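PDB 1TYJ: cellulosomal scaffoldin from Bacteroides cellulosolvens, which probably serves, through its type-II cohesin modules, as a scaffold that binds dockerin-bearing partners during assembly of the cellulosome. Local coordinates for residues Y33-K38 against A129-G134; T144-W149 against S157-V162. One frame throughout, in Å; residues are numbered along the deposited sequence.

Both interactions belong to the beta sandwich of the type-II cohesin module, and their centres lie about 13 Å apart. Interaction 1 pairs strands 30-38 and 126-131 within one sheet; interaction 2 sets strand 144-148 of that same sheet against strand 160-161 of the other. Because strand 30-38 also pairs with strand 144-148, the two contacts touch directly: Q34 O and M145 N, 2.9 Å apart, probably form a hydrogen bond. Inside the sandwich, T144 CG2 packs on both aromatic rings of interaction 1, at 3.7 Å from F35 CD2 and likewise from F131 CD2. The ring pair thus continues into the interface where Y159 packs, its side chain about 4 Å from a bound 1,2-ethanediol, probably from the crystallisation liquor.

Interaction 1 (Y33-K38 against A129-G134); sequences YQFNIK and ATFENG
F131 turns the edge of its ring onto the face of F35, a T-shaped stack in the core of the cohesin beta sandwich, where strands 30-38 and 126-131 run antiparallel in one sheet. The planes stand at 76° with centroids 5.3 Å apart, and F131 CE2 sits over the middle of the F35 ring, whose opposite face is covered by Y33. Phenylalanine suits both places, since a flat apolar ring can offer either a broad face or a narrow edge in the buried interior. F131 CG is anti to the carbonyl carbon (chi1 -68°), which carries the ring alongside I37, both pointing into the sandwich from a non-hydrogen-bonded pair. The branches of I37 divide the work: CD1 lies 3.7 Å from F131 CE2, while CG2 meets A129 CB at 3.5 Å, where the small methyl of alanine fits beside the beta-branched chain. With an alanine at I37, the F131 ring would probably lose its flanking support and the methyl of A129 its partner, opening a gap in the sandwich core beneath the strand pair. I22 of strand 17-25, in the facing sheet, packs on F35, I37 and F131 alike. The backbone ladder is short: K38 and T130 exchange two N-H...O bonds as a hydrogen-bonded pair, and E132 N adds a third to N36 O at 3.1 Å. On the other side of the sheet, K38 and T130 lie side by side, while in the conformer given here the K38 ammonium reaches on to the carbonyls of Q83 and G84. T130, likewise in the conformer given, puts its hydroxyl between its own backbone N and carbonyl carbon, from where OG1 donates to E132 OE2 at 2.7 Å, meeting the carboxylate on its anti side, somewhat out of its plane.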
ATOM      1  N   TYR A  33      -5.978  -7.407   1.164  1.00 15.68           N
ATOM      2  CA  TYR A  33      -5.702  -6.623  -0.067  1.00 15.72           C
ATOM      3  C   TYR A  33      -4.473  -7.164  -0.740  1.00 15.78           C
ATOM      4  O   TYR A  33      -3.661  -7.887  -0.128  1.00 15.45           O
ATOM      5  CB  TYR A  33      -5.452  -5.119   0.248  1.00 15.57           C
ATOM      6  CG  TYR A  33      -4.120  -4.914   0.950  1.00 15.45           C
ATOM      7  CD1 TYR A  33      -2.962  -4.674   0.208  1.00 16.31           C
ATOM      8  CD2 TYR A  33      -3.993  -5.072   2.339  1.00 16.45           C
ATOM      9  CE1 TYR A  33      -1.700  -4.575   0.816  1.00 17.32           C
ATOM     10  CE2 TYR A  33      -2.722  -4.960   2.972  1.00 15.59           C
ATOM     11  CZ  TYR A  33      -1.584  -4.726   2.191  1.00 15.50           C
ATOM     12  OH  TYR A  33      -0.345  -4.600   2.773  1.00 17.09           O
ATOM     13  N   GLN A  34      -4.311  -6.768  -1.993  1.00 15.69           N
ATOM     14  CA  GLN A  34      -3.023  -6.879  -2.689  1.00 16.07           C
ATOM     15  C   GLN A  34      -2.874  -5.613  -3.522  1.00 16.69           C
ATOM     16  O   GLN A  34      -3.842  -5.190  -4.192  1.00 16.68           O
ATOM     17  CB  GLN A  34      -2.983  -8.116  -3.597  1.00 16.54           C
ATOM     18  CG  GLN A  34      -1.552  -8.378  -4.082  1.00 21.61           C
ATOM     19  CD  GLN A  34      -1.420  -9.633  -4.896  1.00 27.59           C
ATOM     20  OE1 GLN A  34      -1.929 -10.670  -4.525  1.00 30.73           O
ATOM     21  NE2 GLN A  34      -0.699  -9.540  -6.001  1.00 32.46           N
ATOM     22  N   PHE A  35      -1.675  -5.035  -3.503  1.00 15.65           N
ATOM     23  CA  PHE A  35      -1.374  -3.805  -4.260  1.00 16.40           C
ATOM     24  C   PHE A  35      -0.199  -3.993  -5.200  1.00 16.63           C
ATOM     25  O   PHE A  35       0.748  -4.711  -4.845  1.00 17.52           O
ATOM     26  CB  PHE A  35      -0.997  -2.653  -3.322  1.00 16.47           C
ATOM     27  CG  PHE A  35      -2.096  -2.209  -2.392  1.00 14.17           C
ATOM     28  CD1 PHE A  35      -1.773  -1.772  -1.100  1.00 17.81           C
ATOM     29  CD2 PHE A  35      -3.459  -2.235  -2.784  1.00 16.30           C
ATOM     30  CE1 PHE A  35      -2.755  -1.322  -0.250  1.00 15.86           C
ATOM     31  CE2 PHE A  35      -4.451  -1.805  -1.913  1.00 16.90           C
ATOM     32  CZ  PHE A  35      -4.102  -1.345  -0.651  1.00 16.77           C
ATOM     33  N   ASN A  36      -0.274  -3.351  -6.374  1.00 15.85           N
ATOM     34  CA  ASN A  36       0.868  -3.193  -7.259  1.00 15.79           C
ATOM     35  C   ASN A  36       1.079  -1.683  -7.380  1.00 16.68           C
ATOM     36  O   ASN A  36       0.175  -0.960  -7.840  1.00 17.31           O
ATOM     37  CB  ASN A  36       0.567  -3.797  -8.636  1.00 17.20           C
ATOM     38  CG  ASN A  36       1.822  -3.922  -9.471  1.00 20.06           C
ATOM     39  OD1 ASN A  36       2.075  -3.113 -10.393  1.00 26.75           O
ATOM     40  ND2 ASN A  36       2.661  -4.872  -9.103  1.00 17.58           N
ATOM     41  N   ILE A  37       2.246  -1.207  -6.938  1.00 16.35           N
ATOM     42  CA  ILE A  37       2.542   0.249  -6.833  1.00 16.52           C
ATOM     43  C   ILE A  37       3.807   0.598  -7.578  1.00 16.78           C
ATOM     44  O   ILE A  37       4.829  -0.077  -7.449  1.00 17.82           O
ATOM     45  CB  ILE A  37       2.659   0.683  -5.348  0.67 14.57           C
ATOM     46  CG1 ILE A  37       1.341   0.423  -4.624  1.00 16.43           C
ATOM     47  CG2 ILE A  37       3.157   2.148  -5.224  1.00 16.79           C
ATOM     48  CD1 ILE A  37       1.382   0.731  -3.095  1.00 17.27           C
ATOM     49  N   LYS A  38       3.743   1.648  -8.392  1.00 17.13           N
ATOM     50  CA  LYS A  38       4.919   2.047  -9.169  1.00 17.53           C
ATOM     51  C   LYS A  38       5.477   3.323  -8.564  1.00 17.45           C
ATOM     52  O   LYS A  38       4.730   4.182  -8.097  1.00 18.73           O
ATOM     53  CB  LYS A  38       4.491   2.238 -10.636  1.00 18.65           C
ATOM     54  CG  LYS A  38       5.533   2.790 -11.559  0.50 19.10           C
ATOM     55  CD  LYS A  38       6.132   1.674 -12.373  0.50 22.23           C
ATOM     56  CE  LYS A  38       7.458   2.079 -12.974  0.50 22.41           C
ATOM     57  NZ  LYS A  38       8.449   2.559 -11.980  0.50 16.99           N
ATOM     58  N   ALA A 129       3.795   8.042  -5.743  1.00 15.46           N
ATOM     59  CA  ALA A 129       3.649   6.698  -6.302  1.00 15.64           C
ATOM     60  C   ALA A 129       2.335   6.639  -7.045  1.00 16.89           C
ATOM     61  O   ALA A 129       1.503   7.542  -6.902  1.00 18.06           O
ATOM     62  CB  ALA A 129       3.679   5.647  -5.174  1.00 16.55           C
ATOM     63  N   THR A 130       2.152   5.569  -7.809  1.00 17.48           N
ATOM     64  CA  THR A 130       0.889   5.297  -8.469  1.00 18.10           C
ATOM     65  C   THR A 130       0.447   3.840  -8.235  1.00 19.19           C
ATOM     66  O   THR A 130       1.284   2.937  -8.227  1.00 19.88           O
ATOM     67  CB  THR A 130       1.022   5.563 -10.009  1.00 19.34           C
ATOM     68  OG1 THR A 130       1.977   4.677 -10.579  0.50 15.77           O
ATOM     69  CG2 THR A 130       1.440   7.015 -10.289  0.50 20.01           C
ATOM     70  N   PHE A 131      -0.853   3.610  -8.045  1.00 17.56           N
ATOM     71  CA  PHE A 131      -1.351   2.248  -8.065  1.00 18.81           C
ATOM     72  C   PHE A 131      -1.622   1.896  -9.541  1.00 19.89           C
ATOM     73  O   PHE A 131      -2.395   2.597 -10.215  1.00 20.09           O
ATOM     74  CB  PHE A 131      -2.670   2.175  -7.295  1.00 19.14           C
ATOM     75  CG  PHE A 131      -2.531   2.403  -5.809  1.00 18.07           C
ATOM     76  CD1 PHE A 131      -2.684   3.679  -5.274  1.00 18.57           C
ATOM     77  CD2 PHE A 131      -2.337   1.328  -4.941  1.00 17.18           C
ATOM     78  CE1 PHE A 131      -2.595   3.906  -3.863  1.00 20.69           C
ATOM     79  CE2 PHE A 131      -2.253   1.518  -3.530  1.00 20.50           C
ATOM     80  CZ  PHE A 131      -2.376   2.813  -2.991  1.00 20.83           C
ATOM     81  N   GLU A 132      -1.019   0.828 -10.053  1.00 22.26           N
ATOM     82  CA  GLU A 132      -1.215   0.489 -11.473  1.00 27.10           C
ATOM     83  C   GLU A 132      -1.163  -1.008 -11.658  1.00 29.25           C
ATOM     84  O   GLU A 132      -0.339  -1.667 -11.036  1.00 28.70           O
ATOM     85  CB  GLU A 132      -0.081   1.075 -12.307  1.00 27.65           C
ATOM     86  CG  GLU A 132      -0.082   2.558 -12.525  1.00 31.40           C
ATOM     87  CD  GLU A 132       1.056   2.980 -13.462  1.00 32.94           C
ATOM     88  OE1 GLU A 132       1.262   2.281 -14.498  1.00 37.03           O
ATOM     89  OE2 GLU A 132       1.740   3.992 -13.153  1.00 36.85           O
ATOM     90  N   ASN A 133      -2.016  -1.530 -12.545  1.00 31.79           N
ATOM     91  CA  ASN A 133      -2.064  -2.955 -12.826  1.00 35.79           C
ATOM     92  C   ASN A 133      -0.680  -3.404 -13.240  1.00 37.81           C
ATOM     93  O   ASN A 133       0.076  -2.648 -13.879  1.00 38.77           O
ATOM     94  CB  ASN A 133      -3.064  -3.226 -13.959  1.00 36.03           C
ATOM     95  CG  ASN A 133      -4.537  -2.918 -13.564  1.00 37.70           C
ATOM     96  OD1 ASN A 133      -5.368  -2.585 -14.417  1.00 41.76           O
ATOM     97  ND2 ASN A 133      -4.855  -3.049 -12.295  1.00 35.62           N
ATOM     98  N   GLY A 134      -0.321  -4.628 -12.890  1.00 40.36           N
ATOM     99  CA  GLY A 134       0.933  -5.173 -13.393  1.00 43.44           C
ATOM    100  C   GLY A 134       0.896  -6.652 -13.169  1.00 45.78           C
ATOM    101  O   GLY A 134      -0.051  -7.321 -13.589  1.00 46.72           O
TER

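Interaction 2 (T144-W149 against S157-V162); sequences TMLFDW and SAYKVV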
ATOM      1  N   THR A 144      -5.133  -2.693  -7.602  1.00 17.28           N
ATOM      2  CA  THR A 144      -5.529  -3.126  -6.240  1.00 17.31           C
ATOM      3  C   THR A 144      -6.510  -4.308  -6.302  1.00 17.95           C
ATOM      4  O   THR A 144      -7.306  -4.412  -7.236  1.00 18.12           O
ATOM      5  CB  THR A 144      -6.223  -1.960  -5.469  1.00 16.88           C
ATOM      6  OG1 THR A 144      -7.533  -1.695  -6.018  1.00 17.27           O
ATOM      7  CG2 THR A 144      -5.358  -0.682  -5.491  1.00 16.43           C
ATOM      8  N   MET A 145      -6.478  -5.154  -5.281  1.00 15.57           N
ATOM      9  CA  MET A 145      -7.490  -6.184  -5.109  1.00 17.53           C
ATOM     10  C   MET A 145      -7.915  -6.065  -3.657  1.00 16.52           C
ATOM     11  O   MET A 145      -7.055  -5.983  -2.775  1.00 17.63           O
ATOM     12  CB  MET A 145      -6.917  -7.578  -5.387  1.00 17.89           C
ATOM     13  CG  MET A 145      -6.365  -7.713  -6.790  1.00 19.31           C
ATOM     14  SD  MET A 145      -5.505  -9.281  -6.984  1.00 27.17           S
ATOM     15  CE  MET A 145      -6.834 -10.261  -7.558  1.00 28.50           C
ATOM     16  N   LEU A 146      -9.225  -6.061  -3.416  1.00 15.96           N
ATOM     17  CA  LEU A 146      -9.773  -6.015  -2.072  1.00 16.14           C
ATOM     18  C   LEU A 146     -10.759  -7.140  -1.885  1.00 16.86           C
ATOM     19  O   LEU A 146     -11.534  -7.436  -2.808  1.00 17.26           O
ATOM     20  CB  LEU A 146     -10.485  -4.673  -1.820  1.00 16.57           C
ATOM     21  CG  LEU A 146      -9.678  -3.367  -1.980  1.00 15.47           C
ATOM     22  CD1 LEU A 146     -10.629  -2.169  -1.710  1.00 17.03           C
ATOM     23  CD2 LEU A 146      -8.468  -3.326  -0.989  1.00 17.78           C
ATOM     24  N   PHE A 147     -10.796  -7.696  -0.685  1.00 17.25           N
ATOM     25  CA  PHE A 147     -11.654  -8.845  -0.380  1.00 17.46           C
ATOM     26  C   PHE A 147     -12.443  -8.624   0.867  1.00 17.66           C
ATOM     27  O   PHE A 147     -12.034  -7.854   1.758  1.00 18.36           O
ATOM     28  CB  PHE A 147     -10.780 -10.111  -0.227  1.00 18.96           C
ATOM     29  CG  PHE A 147      -9.999 -10.398  -1.472  1.00 19.00           C
ATOM     30  CD1 PHE A 147      -8.749  -9.809  -1.668  1.00 19.66           C
ATOM     31  CD2 PHE A 147     -10.548 -11.198  -2.463  1.00 21.09           C
ATOM     32  CE1 PHE A 147      -8.038 -10.035  -2.889  1.00 19.65           C
ATOM     33  CE2 PHE A 147      -9.841 -11.450  -3.650  1.00 20.90           C
ATOM     34  CZ  PHE A 147      -8.601 -10.853  -3.855  1.00 19.89           C
ATOM     35  N   ASP A 148     -13.555  -9.334   0.961  1.00 17.21           N
ATOM     36  CA  ASP A 148     -14.369  -9.276   2.191  1.00 17.94           C
ATOM     37  C   ASP A 148     -14.282 -10.602   2.967  1.00 18.36           C
ATOM     38  O   ASP A 148     -13.592 -11.553   2.536  1.00 18.22           O
ATOM     39  CB  ASP A 148     -15.812  -8.842   1.888  1.00 18.17           C
ATOM     40  CG  ASP A 148     -16.677  -9.993   1.326  1.00 20.15           C
ATOM     41  OD1 ASP A 148     -16.175 -11.160   1.241  1.00 18.72           O
ATOM     42  OD2 ASP A 148     -17.857  -9.703   0.976  1.00 22.19           O
ATOM     43  N   TRP A 149     -14.941 -10.664   4.132  1.00 17.26           N
ATOM     44  CA  TRP A 149     -14.777 -11.812   4.983  1.00 18.48           C
ATOM     45  C   TRP A 149     -15.557 -13.057   4.595  1.00 19.04           C
ATOM     46  O   TRP A 149     -15.518 -14.057   5.316  1.00 19.64           O
ATOM     47  CB  TRP A 149     -14.970 -11.448   6.450  1.00 19.58           C
ATOM     48  CG  TRP A 149     -16.367 -11.132   6.899  1.00 18.80           C
ATOM     49  CD1 TRP A 149     -17.548 -11.291   6.212  1.00 19.40           C
ATOM     50  CD2 TRP A 149     -16.714 -10.605   8.178  1.00 18.52           C
ATOM     51  NE1 TRP A 149     -18.622 -10.893   7.018  1.00 20.95           N
ATOM     52  CE2 TRP A 149     -18.122 -10.487   8.227  1.00 21.50           C
ATOM     53  CE3 TRP A 149     -15.965 -10.259   9.307  1.00 19.62           C
ATOM     54  CZ2 TRP A 149     -18.799 -10.002   9.366  1.00 19.84           C
ATOM     55  CZ3 TRP A 149     -16.652  -9.771  10.444  1.00 20.80           C
ATOM     56  CH2 TRP A 149     -18.043  -9.640  10.446  1.00 20.13           C
ATOM     57  N   SER A 157     -16.827  -1.235  -9.722  1.00 27.14           N
ATOM     58  CA  SER A 157     -18.032  -0.484  -9.482  1.00 28.07           C
ATOM     59  C   SER A 157     -18.312  -0.338  -7.986  1.00 27.30           C
ATOM     60  O   SER A 157     -19.143   0.473  -7.586  1.00 28.99           O
ATOM     61  CB  SER A 157     -19.200  -1.128 -10.225  1.00 28.73           C
ATOM     62  OG  SER A 157     -19.585  -2.324  -9.601  1.00 30.91           O
ATOM     63  N   ALA A 158     -17.561  -1.063  -7.152  1.00 25.59           N
ATOM     64  CA  ALA A 158     -17.766  -1.048  -5.688  1.00 23.58           C
ATOM     65  C   ALA A 158     -16.861  -0.047  -4.967  1.00 23.25           C
ATOM     66  O   ALA A 158     -17.164   0.391  -3.823  1.00 22.60           O
ATOM     67  CB  ALA A 158     -17.536  -2.417  -5.132  1.00 23.59           C
ATOM     68  N   TYR A 159     -15.719   0.242  -5.595  1.00 21.53           N
ATOM     69  CA  TYR A 159     -14.758   1.167  -5.011  1.00 20.27           C
ATOM     70  C   TYR A 159     -13.884   1.823  -6.038  1.00 20.63           C
ATOM     71  O   TYR A 159     -13.785   1.387  -7.210  1.00 21.67           O
ATOM     72  CB  TYR A 159     -13.901   0.500  -3.907  1.00 19.87           C
ATOM     73  CG  TYR A 159     -12.845  -0.420  -4.424  1.00 18.97           C
ATOM     74  CD1 TYR A 159     -11.514  -0.004  -4.508  1.00 17.40           C
ATOM     75  CD2 TYR A 159     -13.164  -1.726  -4.805  1.00 19.84           C
ATOM     76  CE1 TYR A 159     -10.533  -0.880  -4.949  1.00 16.68           C
ATOM     77  CE2 TYR A 159     -12.188  -2.620  -5.274  1.00 19.50           C
ATOM     78  CZ  TYR A 159     -10.883  -2.192  -5.340  1.00 18.01           C
ATOM     79  OH  TYR A 159      -9.926  -3.044  -5.794  1.00 17.89           O
ATOM     80  N   LYS A 160     -13.262   2.908  -5.601  1.00 20.43           N
ATOM     81  CA  LYS A 160     -12.367   3.665  -6.462  1.00 22.08           C
ATOM     82  C   LYS A 160     -10.989   3.754  -5.809  1.00 21.24           C
ATOM     83  O   LYS A 160     -10.869   3.655  -4.603  1.00 22.39           O
ATOM     84  CB  LYS A 160     -12.889   5.081  -6.657  1.00 22.98           C
ATOM     85  CG  LYS A 160     -12.855   5.949  -5.409  1.00 23.89           C
ATOM     86  CD  LYS A 160     -13.286   7.384  -5.712  1.00 27.00           C
ATOM     87  CE  LYS A 160     -14.194   7.968  -4.618  1.00 33.95           C
ATOM     88  NZ  LYS A 160     -13.468   8.587  -3.480  1.00 36.38           N
ATOM     89  N   VAL A 161      -9.971   3.933  -6.629  1.00 20.30           N
ATOM     90  CA  VAL A 161      -8.611   4.104  -6.109  1.00 18.60           C
ATOM     91  C   VAL A 161      -8.229   5.565  -6.288  1.00 19.42           C
ATOM     92  O   VAL A 161      -8.157   6.062  -7.423  1.00 20.78           O
ATOM     93  CB  VAL A 161      -7.624   3.159  -6.855  1.00 18.12           C
ATOM     94  CG1 VAL A 161      -6.156   3.405  -6.441  1.00 18.64           C
ATOM     95  CG2 VAL A 161      -8.034   1.705  -6.653  1.00 18.81           C
ATOM     96  N   VAL A 162      -7.995   6.262  -5.181  1.00 19.48           N
ATOM     97  CA  VAL A 162      -7.567   7.660  -5.248  1.00 20.28           C
ATOM     98  C   VAL A 162      -6.049   7.697  -5.307  1.00 19.60           C
ATOM     99  O   VAL A 162      -5.379   7.286  -4.372  1.00 20.01           O
ATOM    100  CB  VAL A 162      -8.079   8.479  -4.078  1.00 20.26           C
ATOM    101  CG1 VAL A 162      -7.697  10.005  -4.246  1.00 25.45           C
ATOM    102  CG2 VAL A 162      -9.632   8.294  -3.945  1.00 19.60           C
TER
HETATM  103  O   HOH W   1     -10.613  -5.805  -6.022  1.00 19.18           O
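Y159, reaching across from the segment 157-162, lays its ring face against L146 CD1 and brings its hydroxyl to T144, thereby joining the two sheets of the cohesin beta sandwich. Tyrosine suits this position because its flat face can pack in the buried interior while its phenol end finds polar partners. L146 CD1 sits almost centrally over one ring face, 3.5 Å from the Y159 centroid and 12° off the normal, a CH-pi contact that a branched leucine makes with a single methyl. With chi1 at 75°, the tyrosine CG lies between the backbone N and the carbonyl carbon, and the ring stretches toward strand 144-148. T144 approaches that ring in its plane, at the edge, its OG1 meeting Y159 OH in a probable hydrogen bond of 2.8 Å, though the phenol proton has another acceptor within reach; the same OG1 is hydrogen-bonded to V141 O. Threonine is apt because it also carries a methyl, CG2, which meets V161 CG2 tip to tip at 3.8 Å. V3 of strand 2-7 lines both L146 and Y159. A water lying near the ring plane bridges the remaining distance, accepting from L146 N at 3.0 Å and bonding to Y159 OH at 2.9 Å.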